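Side-chain contacts in 3-oxoacyl-[acyl-carrier-protein] synthase (Arabidopsis thaliana, PDB 2IX4), which catalyses the condensation steps of mitochondrial fatty acid synthesis, adding two carbons from malonyl-ACP to a growing acyl chain: residues A[256-261]-A[266-271]; A[270-275]-A[374-379]; A[187-192]-A[201-206]. All blocks are in the same frame, centred on the assembly; numbering follows the deposited sequence.

In the fold
All three contacts lie on the same central mixed sheet of the thiolase-like fold, but at different depths. Contact 3 is fully buried: small and sulfur-bearing side chains fit helix 181-195 to strand 200-207. Contact 1, at the surface, closes the connection between strands 251-259 and 272-281, chiefly through a salt bridge. Contact 2 is intermediate, setting the end of helix 364-378 against the lead-in to strand 272-281 with an aromatic pair and a water. Contacts 1 and 2 share I270 and Y271. L257 ties contact 1 to the others, packing on L274 of contact 2 and on A189 of contact 3, while its backbone O probably accepts a hydrogen bond from N of M201.

Contact 1 (A[256-261]-A[266-271]); sequences VLEEYE and RGAKIY
E258 and R266 close the strand-helix-loop connection that carries the chain from strand 251-259, through the short helix 260-265, to strand 272-281; in this thiolase-like sheet both strands pair antiparallel with strand 3-12. The bridge is side-on and bidentate: NE of R266 bonds to OE1 of E258 at 3.1 Å, and NH2 of R266 to OE2 of E258 at 2.6 Å. Both bonds are nearly straight, and each carboxylate oxygen uses its syn lone pair. The carboxylate and guanidinium planes lie only 11° apart, so the two groups form an almost coplanar pair. Its members arrive from opposite directions on extended chains, and the methyl group of A268 rests over one face of the guanidinium, 3.6 Å above its plane. NH2 also reaches O of A103, which helps fix the rotation of the group.

Both ends of the helix are capped by local bonds. At the start E259 is the N-cap, its OE2 accepting from N of E261 at 3.0 Å, with the N-H coming from above the carboxylate plane. At the far end G267, with positive phi, completes a Schellman motif. A separate, apolar touch lies away from the salt bridge. With CG anti to its backbone N (chi1 -175°), Y260 brings its ring to I270, whose CD1 meets the ring edge at CE1, 3.7 Å away. Both carboxylate oxygens of E258 have second partners: OE1 takes ND1 of H262, and OE2 meets OG1 of T6.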
loop_
_atom_site.group_PDB
_atom_site.type_symbol
_atom_site.label_atom_id
_atom_site.label_comp_id
_atom_site.label_asym_id
_atom_site.label_seq_id
_atom_site.Cartn_x
_atom_site.Cartn_y
_atom_site.Cartn_z
ATOM N N VAL A 256 2.877 -5.138 18.298
ATOM C CA VAL A 256 1.790 -6.094 18.428
ATOM C C VAL A 256 0.594 -5.356 19.018
ATOM O O VAL A 256 0.639 -4.880 20.155
ATOM C CB VAL A 256 2.171 -7.313 19.301
ATOM C CG1 VAL A 256 0.973 -8.239 19.488
ATOM C CG2 VAL A 256 3.329 -8.076 18.675
ATOM N N LEU A 257 -0.452 -5.228 18.211
ATOM C CA LEU A 257 -1.722 -4.691 18.657
ATOM C C LEU A 257 -2.637 -5.856 18.990
ATOM O O LEU A 257 -2.612 -6.881 18.307
ATOM C CB LEU A 257 -2.358 -3.855 17.551
ATOM C CG LEU A 257 -1.677 -2.560 17.115
ATOM C CD1 LEU A 257 -2.149 -2.180 15.727
ATOM C CD2 LEU A 257 -1.957 -1.438 18.115
ATOM N N GLU A 258 -3.430 -5.716 20.048
ATOM C CA GLU A 258 -4.449 -6.715 20.344
ATOM C C GLU A 258 -5.628 -6.175 21.134
ATOM O O GLU A 258 -5.513 -5.186 21.857
ATOM C CB GLU A 258 -3.858 -7.985 20.988
ATOM C CG GLU A 258 -3.366 -7.876 22.400
ATOM C CD GLU A 258 -2.783 -9.196 22.904
ATOM O OE1 GLU A 258 -3.553 -10.134 23.214
ATOM O OE2 GLU A 258 -1.544 -9.299 22.996
ATOM N N GLU A 259 -6.767 -6.838 20.962
ATOM C CA GLU A 259 -7.990 -6.485 21.659
ATOM C C GLU A 259 -7.782 -6.603 23.172
ATOM O O GLU A 259 -7.174 -7.561 23.653
ATOM C CB GLU A 259 -9.152 -7.354 21.158
ATOM C CG GLU A 259 -10.532 -6.903 21.616
ATOM C CD GLU A 259 -10.898 -7.465 22.975
ATOM O OE1 GLU A 259 -10.497 -8.612 23.269
ATOM O OE2 GLU A 259 -11.578 -6.759 23.750
ATOM N N TYR A 260 -8.287 -5.608 23.896
ATOM C CA TYR A 260 -8.030 -5.429 25.326
ATOM C C TYR A 260 -8.409 -6.636 26.193
ATOM O O TYR A 260 -7.616 -7.076 27.035
ATOM C CB TYR A 260 -8.718 -4.139 25.804
ATOM C CG TYR A 260 -8.465 -3.731 27.245
ATOM C CD1 TYR A 260 -7.219 -3.919 27.848
ATOM C CD2 TYR A 260 -9.471 -3.119 27.991
ATOM C CE1 TYR A 260 -6.993 -3.536 29.164
ATOM C CE2 TYR A 260 -9.256 -2.729 29.309
ATOM C CZ TYR A 260 -8.016 -2.941 29.886
ATOM O OH TYR A 260 -7.798 -2.555 31.187
ATOM N N GLU A 261 -9.604 -7.179 25.981
ATOM C CA GLU A 261 -10.056 -8.351 26.747
ATOM C C GLU A 261 -9.205 -9.587 26.461
ATOM O O GLU A 261 -8.914 -10.368 27.371
ATOM C CB GLU A 261 -11.539 -8.649 26.493
ATOM C CG GLU A 261 -12.496 -7.552 26.961
ATOM C CD GLU A 261 -12.423 -7.289 28.457
ATOM O OE1 GLU A 261 -12.229 -8.250 29.238
ATOM O OE2 GLU A 261 -12.568 -6.114 28.853
ATOM N N ARG A 266 -5.007 -13.504 28.839
ATOM C CA ARG A 266 -3.755 -14.260 28.809
ATOM C C ARG A 266 -2.663 -13.671 29.708
ATOM O O ARG A 266 -1.544 -14.193 29.755
ATOM C CB ARG A 266 -3.255 -14.423 27.368
ATOM C CG ARG A 266 -2.847 -13.137 26.673
ATOM C CD ARG A 266 -2.498 -13.415 25.223
ATOM N NE ARG A 266 -1.785 -12.305 24.598
ATOM C CZ ARG A 266 -0.462 -12.182 24.566
ATOM N NH1 ARG A 266 0.316 -13.099 25.132
ATOM N NH2 ARG A 266 0.086 -11.134 23.965
ATOM N N GLY A 267 -2.992 -12.592 30.414
ATOM C CA GLY A 267 -2.071 -11.957 31.357
ATOM C C GLY A 267 -0.901 -11.252 30.695
ATOM O O GLY A 267 0.213 -11.264 31.218
ATOM N N ALA A 268 -1.155 -10.637 29.543
ATOM C CA ALA A 268 -0.116 -9.933 28.804
ATOM C C ALA A 268 0.120 -8.555 29.405
ATOM O O ALA A 268 -0.814 -7.911 29.887
ATOM C CB ALA A 268 -0.499 -9.815 27.338
ATOM N N LYS A 269 1.371 -8.106 29.386
ATOM C CA LYS A 269 1.672 -6.755 29.832
ATOM C C LYS A 269 1.278 -5.774 28.736
ATOM O O LYS A 269 1.465 -6.040 27.550
ATOM C CB LYS A 269 3.137 -6.599 30.276
ATOM C CG LYS A 269 4.205 -6.933 29.240
ATOM C CD LYS A 269 4.812 -5.674 28.627
ATOM C CE LYS A 269 6.287 -5.873 28.284
ATOM N NZ LYS A 269 6.520 -7.061 27.419
ATOM N N ILE A 270 0.700 -4.656 29.148
ATOM C CA ILE A 270 0.152 -3.689 28.215
ATOM C C ILE A 270 0.919 -2.377 28.326
ATOM O O ILE A 270 1.036 -1.806 29.413
ATOM C CB ILE A 270 -1.360 -3.478 28.468
ATOM C CG1 ILE A 270 -2.129 -4.774 28.180
ATOM C CG2 ILE A 270 -1.893 -2.335 27.618
ATOM C CD1 ILE A 270 -3.502 -4.846 28.818
ATOM N N TYR A 271 1.448 -1.913 27.197
ATOM C CA TYR A 271 2.185 -0.657 27.148
ATOM C C TYR A 271 1.240 0.540 27.209
ATOM O O TYR A 271 1.430 1.448 28.020
ATOM C CB TYR A 271 3.039 -0.578 25.878
ATOM C CG TYR A 271 4.273 -1.458 25.887
ATOM C CD1 TYR A 271 4.262 -2.707 25.269
ATOM C CD2 TYR A 271 5.453 -1.036 26.505
ATOM C CE1 TYR A 271 5.393 -3.516 25.267
ATOM C CE2 TYR A 271 6.589 -1.841 26.508
ATOM C CZ TYR A 271 6.550 -3.079 25.886
ATOM O OH TYR A 271 7.666 -3.885 25.882
#

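Contact 2 (A[270-275]-A[374-379]); sequences IYAELC and LAIHHG
Y271 and H377 form a T-shaped, edge-to-face pair where the chain leading into strand 272-281 meets the last turn of helix 364-378. The ring centroids are 4.9 Å apart and the planes stand at 67°. Y271 supplies the edge: its CD2 sits over the middle of the imidazole, 3.8 Å from CG of H377, while CE2 lies beside it over the same face. H377 leaves the helix on the Y271 side, and its chi1 of -173° sets CG opposite the backbone N, with one ring face turned to the tyrosine edge. A water in the imidazole plane then joins the two segments a second time, 2.6 Å from ND1 of H377 and donating to the backbone O of Y271. Farther in, the contact turns apolar, with CB of A272 4.3 Å from CD1 of I376. The phenol's OH bonds to D102. With an alanine at the Y271 position, the face of H377 would probably lose its aromatic partner and D102 this hydroxyl. The imidazole is thus held in two ways, by C-H edges over its face and by a polar bond in its plane, which should limit its rotation.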
loop_
_atom_site.group_PDB
_atom_site.type_symbol
_atom_site.label_atom_id
_atom_site.label_comp_id
_atom_site.label_asym_id
_atom_site.label_seq_id
_atom_site.Cartn_x
_atom_site.Cartn_y
_atom_site.Cartn_z
ATOM N N ILE A 270 0.700 -4.656 29.148
ATOM C CA ILE A 270 0.152 -3.689 28.215
ATOM C C ILE A 270 0.919 -2.377 28.326
ATOM O O ILE A 270 1.036 -1.806 29.413
ATOM C CB ILE A 270 -1.360 -3.478 28.468
ATOM C CG1 ILE A 270 -2.129 -4.774 28.180
ATOM C CG2 ILE A 270 -1.893 -2.335 27.618
ATOM C CD1 ILE A 270 -3.502 -4.846 28.818
ATOM N N TYR A 271 1.448 -1.913 27.197
ATOM C CA TYR A 271 2.185 -0.657 27.148
ATOM C C TYR A 271 1.240 0.540 27.209
ATOM O O TYR A 271 1.430 1.448 28.020
ATOM C CB TYR A 271 3.039 -0.578 25.878
ATOM C CG TYR A 271 4.273 -1.458 25.887
ATOM C CD1 TYR A 271 4.262 -2.707 25.269
ATOM C CD2 TYR A 271 5.453 -1.036 26.505
ATOM C CE1 TYR A 271 5.393 -3.516 25.267
ATOM C CE2 TYR A 271 6.589 -1.841 26.508
ATOM C CZ TYR A 271 6.550 -3.079 25.886
ATOM O OH TYR A 271 7.666 -3.885 25.882
ATOM N N ALA A 272 0.223 0.525 26.350
ATOM C CA ALA A 272 -0.693 1.649 26.176
ATOM C C ALA A 272 -1.897 1.221 25.346
ATOM O O ALA A 272 -1.911 0.123 24.790
ATOM C CB ALA A 272 0.025 2.822 25.492
ATOM N N GLU A 273 -2.901 2.091 25.271
ATOM C CA GLU A 273 -4.042 1.904 24.386
ATOM C C GLU A 273 -3.884 2.829 23.184
ATOM O O GLU A 273 -3.417 3.961 23.327
ATOM C CB GLU A 273 -5.349 2.215 25.124
ATOM C CG GLU A 273 -6.613 2.043 24.280
ATOM C CD GLU A 273 -7.895 2.443 24.996
ATOM O OE1 GLU A 273 -7.827 3.022 26.102
ATOM O OE2 GLU A 273 -8.983 2.177 24.442
ATOM N N LEU A 274 -4.259 2.344 22.004
ATOM C CA LEU A 274 -4.350 3.204 20.830
ATOM C C LEU A 274 -5.770 3.761 20.769
ATOM O O LEU A 274 -6.725 3.015 20.544
ATOM C CB LEU A 274 -3.998 2.435 19.554
ATOM C CG LEU A 274 -3.494 3.258 18.360
ATOM C CD1 LEU A 274 -2.804 2.338 17.370
ATOM C CD2 LEU A 274 -4.593 4.056 17.671
ATOM N N CYS A 275 -5.890 5.072 20.971
ATOM C CA CYS A 275 -7.181 5.733 21.174
ATOM C C CYS A 275 -7.643 6.579 19.997
ATOM O O CYS A 275 -8.826 6.915 19.895
ATOM C CB CYS A 275 -7.126 6.619 22.424
ATOM S SG CYS A 275 -6.806 5.721 23.954
ATOM N N LEU A 374 6.682 4.491 24.147
ATOM C CA LEU A 374 7.762 4.428 25.140
ATOM C C LEU A 374 7.810 5.663 26.041
ATOM O O LEU A 374 8.186 5.566 27.209
ATOM C CB LEU A 374 9.118 4.192 24.466
ATOM C CG LEU A 374 9.372 2.778 23.924
ATOM C CD1 LEU A 374 10.624 2.745 23.050
ATOM C CD2 LEU A 374 9.469 1.758 25.054
ATOM N N ALA A 375 7.432 6.814 25.487
ATOM C CA ALA A 375 7.303 8.049 26.262
ATOM C C ALA A 375 6.284 7.878 27.388
ATOM O O ALA A 375 6.539 8.269 28.531
ATOM C CB ALA A 375 6.914 9.216 25.353
ATOM N N ILE A 376 5.135 7.294 27.052
ATOM C CA ILE A 376 4.110 6.940 28.033
ATOM C C ILE A 376 4.658 5.922 29.037
ATOM O O ILE A 376 4.536 6.110 30.247
ATOM C CB ILE A 376 2.833 6.383 27.345
ATOM C CG1 ILE A 376 2.154 7.477 26.509
ATOM C CG2 ILE A 376 1.861 5.813 28.379
ATOM C CD1 ILE A 376 1.106 6.965 25.540
ATOM N N HIS A 377 5.278 4.864 28.524
ATOM C CA HIS A 377 5.754 3.754 29.352
ATOM C C HIS A 377 6.845 4.145 30.354
ATOM O O HIS A 377 6.837 3.679 31.496
ATOM C CB HIS A 377 6.225 2.596 28.463
ATOM C CG HIS A 377 6.569 1.351 29.220
ATOM N ND1 HIS A 377 5.640 0.646 29.957
ATOM C CD2 HIS A 377 7.738 0.680 29.349
ATOM C CE1 HIS A 377 6.225 -0.401 30.512
ATOM N NE2 HIS A 377 7.497 -0.404 30.157
ATOM N N HIS A 378 7.772 5.002 29.923
ATOM C CA HIS A 378 8.934 5.379 30.739
ATOM C C HIS A 378 8.812 6.743 31.427
ATOM O O HIS A 378 9.562 7.037 32.362
ATOM C CB HIS A 378 10.213 5.353 29.897
ATOM C CG HIS A 378 10.606 3.986 29.433
ATOM N ND1 HIS A 378 10.987 2.987 30.302
ATOM C CD2 HIS A 378 10.686 3.457 28.190
ATOM C CE1 HIS A 378 11.280 1.897 29.615
ATOM N NE2 HIS A 378 11.106 2.156 28.331
ATOM N N GLY A 379 7.878 7.569 30.963
ATOM C CA GLY A 379 7.735 8.929 31.477
ATOM C C GLY A 379 8.924 9.801 31.112
ATOM O O GLY A 379 9.416 10.565 31.937
HETATM O O HOH W 1 3.164 1.565 29.978
#

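Contact 3 (A[187-192]-A[201-206]); sequences GDATRM and MVAGGT
A189 on helix 181-195 presses its methyl group against strand 200-207, touching two side chains that rise from the same strand face. CB of A189 is 3.7 Å from CB of M201 and equally 3.7 Å from CB of A203, a close fit of the alanine methyl groups and the CB of M201. M201 is folded back on itself, with chi1, chi2 and chi3 all near -70°, and this curl returns its CE to within 3.8 Å of CB of A189. The segments run almost antiparallel, at 164°, with their axes 8.3 Å apart; this is the helix-strand half of a beta-alpha-beta crossover.

M192 is held more loosely. It runs extended beyond CG and crosses M201 at about a right angle, a single touch of SD on CE of M201 at 3.9 Å. Neither end is open to solvent, since every touching residue is buried. Toward G204 and T206 the strand diverges from the helix.

Another side of helix 181-195 turns to the dimer interface, where R191 forms a salt bridge with D197 of the second subunit and D188 bonds to H173 of that subunit. Around the core, L257 of strand 251-259 packs beside A189, so the helix covers two neighbouring strands.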
loop_
_atom_site.group_PDB
_atom_site.type_symbol
_atom_site.label_atom_id
_atom_site.label_comp_id
_atom_site.label_asym_id
_atom_site.label_seq_id
_atom_site.Cartn_x
_atom_site.Cartn_y
_atom_site.Cartn_z
ATOM N N GLY A 187 -2.737 1.996 11.990
ATOM C CA GLY A 187 -4.107 2.476 12.112
ATOM C C GLY A 187 -5.137 1.552 11.490
ATOM O O GLY A 187 -6.178 1.284 12.092
ATOM N N ASP A 188 -4.854 1.070 10.281
ATOM C CA ASP A 188 -5.738 0.128 9.594
ATOM C C ASP A 188 -5.891 -1.164 10.388
ATOM O O ASP A 188 -6.983 -1.714 10.472
ATOM C CB ASP A 188 -5.218 -0.196 8.192
ATOM C CG ASP A 188 -5.390 0.956 7.214
ATOM O OD1 ASP A 188 -6.115 1.925 7.521
ATOM O OD2 ASP A 188 -4.802 0.876 6.119
ATOM N N ALA A 189 -4.786 -1.639 10.957
ATOM C CA ALA A 189 -4.776 -2.850 11.785
ATOM C C ALA A 189 -5.631 -2.684 13.042
ATOM O O ALA A 189 -6.304 -3.624 13.479
ATOM C CB ALA A 189 -3.350 -3.213 12.155
ATOM N N THR A 190 -5.591 -1.486 13.617
ATOM C CA THR A 190 -6.443 -1.115 14.746
ATOM C C THR A 190 -7.929 -1.206 14.372
ATOM O O THR A 190 -8.710 -1.836 15.089
ATOM C CB THR A 190 -6.085 0.297 15.255
ATOM O OG1 THR A 190 -4.723 0.299 15.692
ATOM C CG2 THR A 190 -6.980 0.721 16.418
ATOM N N ARG A 191 -8.303 -0.595 13.244
ATOM C CA ARG A 191 -9.678 -0.672 12.729
ATOM C C ARG A 191 -10.160 -2.112 12.551
ATOM O O ARG A 191 -11.323 -2.419 12.816
ATOM C CB ARG A 191 -9.807 0.074 11.397
ATOM C CG ARG A 191 -9.693 1.585 11.486
ATOM C CD ARG A 191 -10.999 2.241 11.933
ATOM N NE ARG A 191 -10.860 3.693 12.035
ATOM C CZ ARG A 191 -10.338 4.331 13.081
ATOM N NH1 ARG A 191 -9.904 3.653 14.139
ATOM N NH2 ARG A 191 -10.253 5.655 13.070
ATOM N N MET A 192 -9.260 -2.984 12.102
ATOM C CA MET A 192 -9.565 -4.402 11.914
ATOM C C MET A 192 -9.857 -5.124 13.232
ATOM O O MET A 192 -10.791 -5.921 13.306
ATOM C CB MET A 192 -8.440 -5.109 11.149
ATOM C CG MET A 192 -8.311 -4.662 9.698
ATOM S SD MET A 192 -6.835 -5.262 8.846
ATOM C CE MET A 192 -6.938 -4.306 7.335
ATOM N N MET A 201 -2.931 -8.092 15.813
ATOM C CA MET A 201 -2.317 -7.643 14.569
ATOM C C MET A 201 -0.860 -7.257 14.791
ATOM O O MET A 201 -0.538 -6.489 15.704
ATOM C CB MET A 201 -3.081 -6.456 13.963
ATOM C CG MET A 201 -4.461 -6.788 13.392
ATOM S SD MET A 201 -4.476 -7.821 11.909
ATOM C CE MET A 201 -3.751 -6.715 10.684
ATOM N N VAL A 202 0.011 -7.802 13.946
ATOM C CA VAL A 202 1.415 -7.430 13.903
ATOM C C VAL A 202 1.543 -6.345 12.837
ATOM O O VAL A 202 1.432 -6.627 11.644
ATOM C CB VAL A 202 2.300 -8.650 13.561
ATOM C CG1 VAL A 202 3.773 -8.298 13.688
ATOM C CG2 VAL A 202 1.955 -9.832 14.468
ATOM N N ALA A 203 1.758 -5.105 13.273
ATOM C CA ALA A 203 1.637 -3.947 12.382
ATOM C C ALA A 203 2.804 -2.972 12.477
ATOM O O ALA A 203 3.436 -2.843 13.527
ATOM C CB ALA A 203 0.317 -3.216 12.648
ATOM N N GLY A 204 3.079 -2.282 11.373
ATOM C CA GLY A 204 4.132 -1.279 11.356
ATOM C C GLY A 204 4.601 -0.883 9.971
ATOM O O GLY A 204 3.826 -0.858 9.013
ATOM N N GLY A 205 5.886 -0.570 9.873
ATOM C CA GLY A 205 6.460 -0.060 8.640
ATOM C C GLY A 205 7.901 -0.486 8.480
ATOM O O GLY A 205 8.587 -0.787 9.460
ATOM N N THR A 206 8.356 -0.520 7.234
ATOM C CA THR A 206 9.736 -0.867 6.933
ATOM C C THR A 206 10.220 -0.122 5.697
ATOM O O THR A 206 9.428 0.219 4.819
ATOM C CB THR A 206 9.939 -2.398 6.775
ATOM O OG1 THR A 206 11.324 -2.674 6.536
ATOM C CG2 THR A 206 9.092 -2.968 5.631
#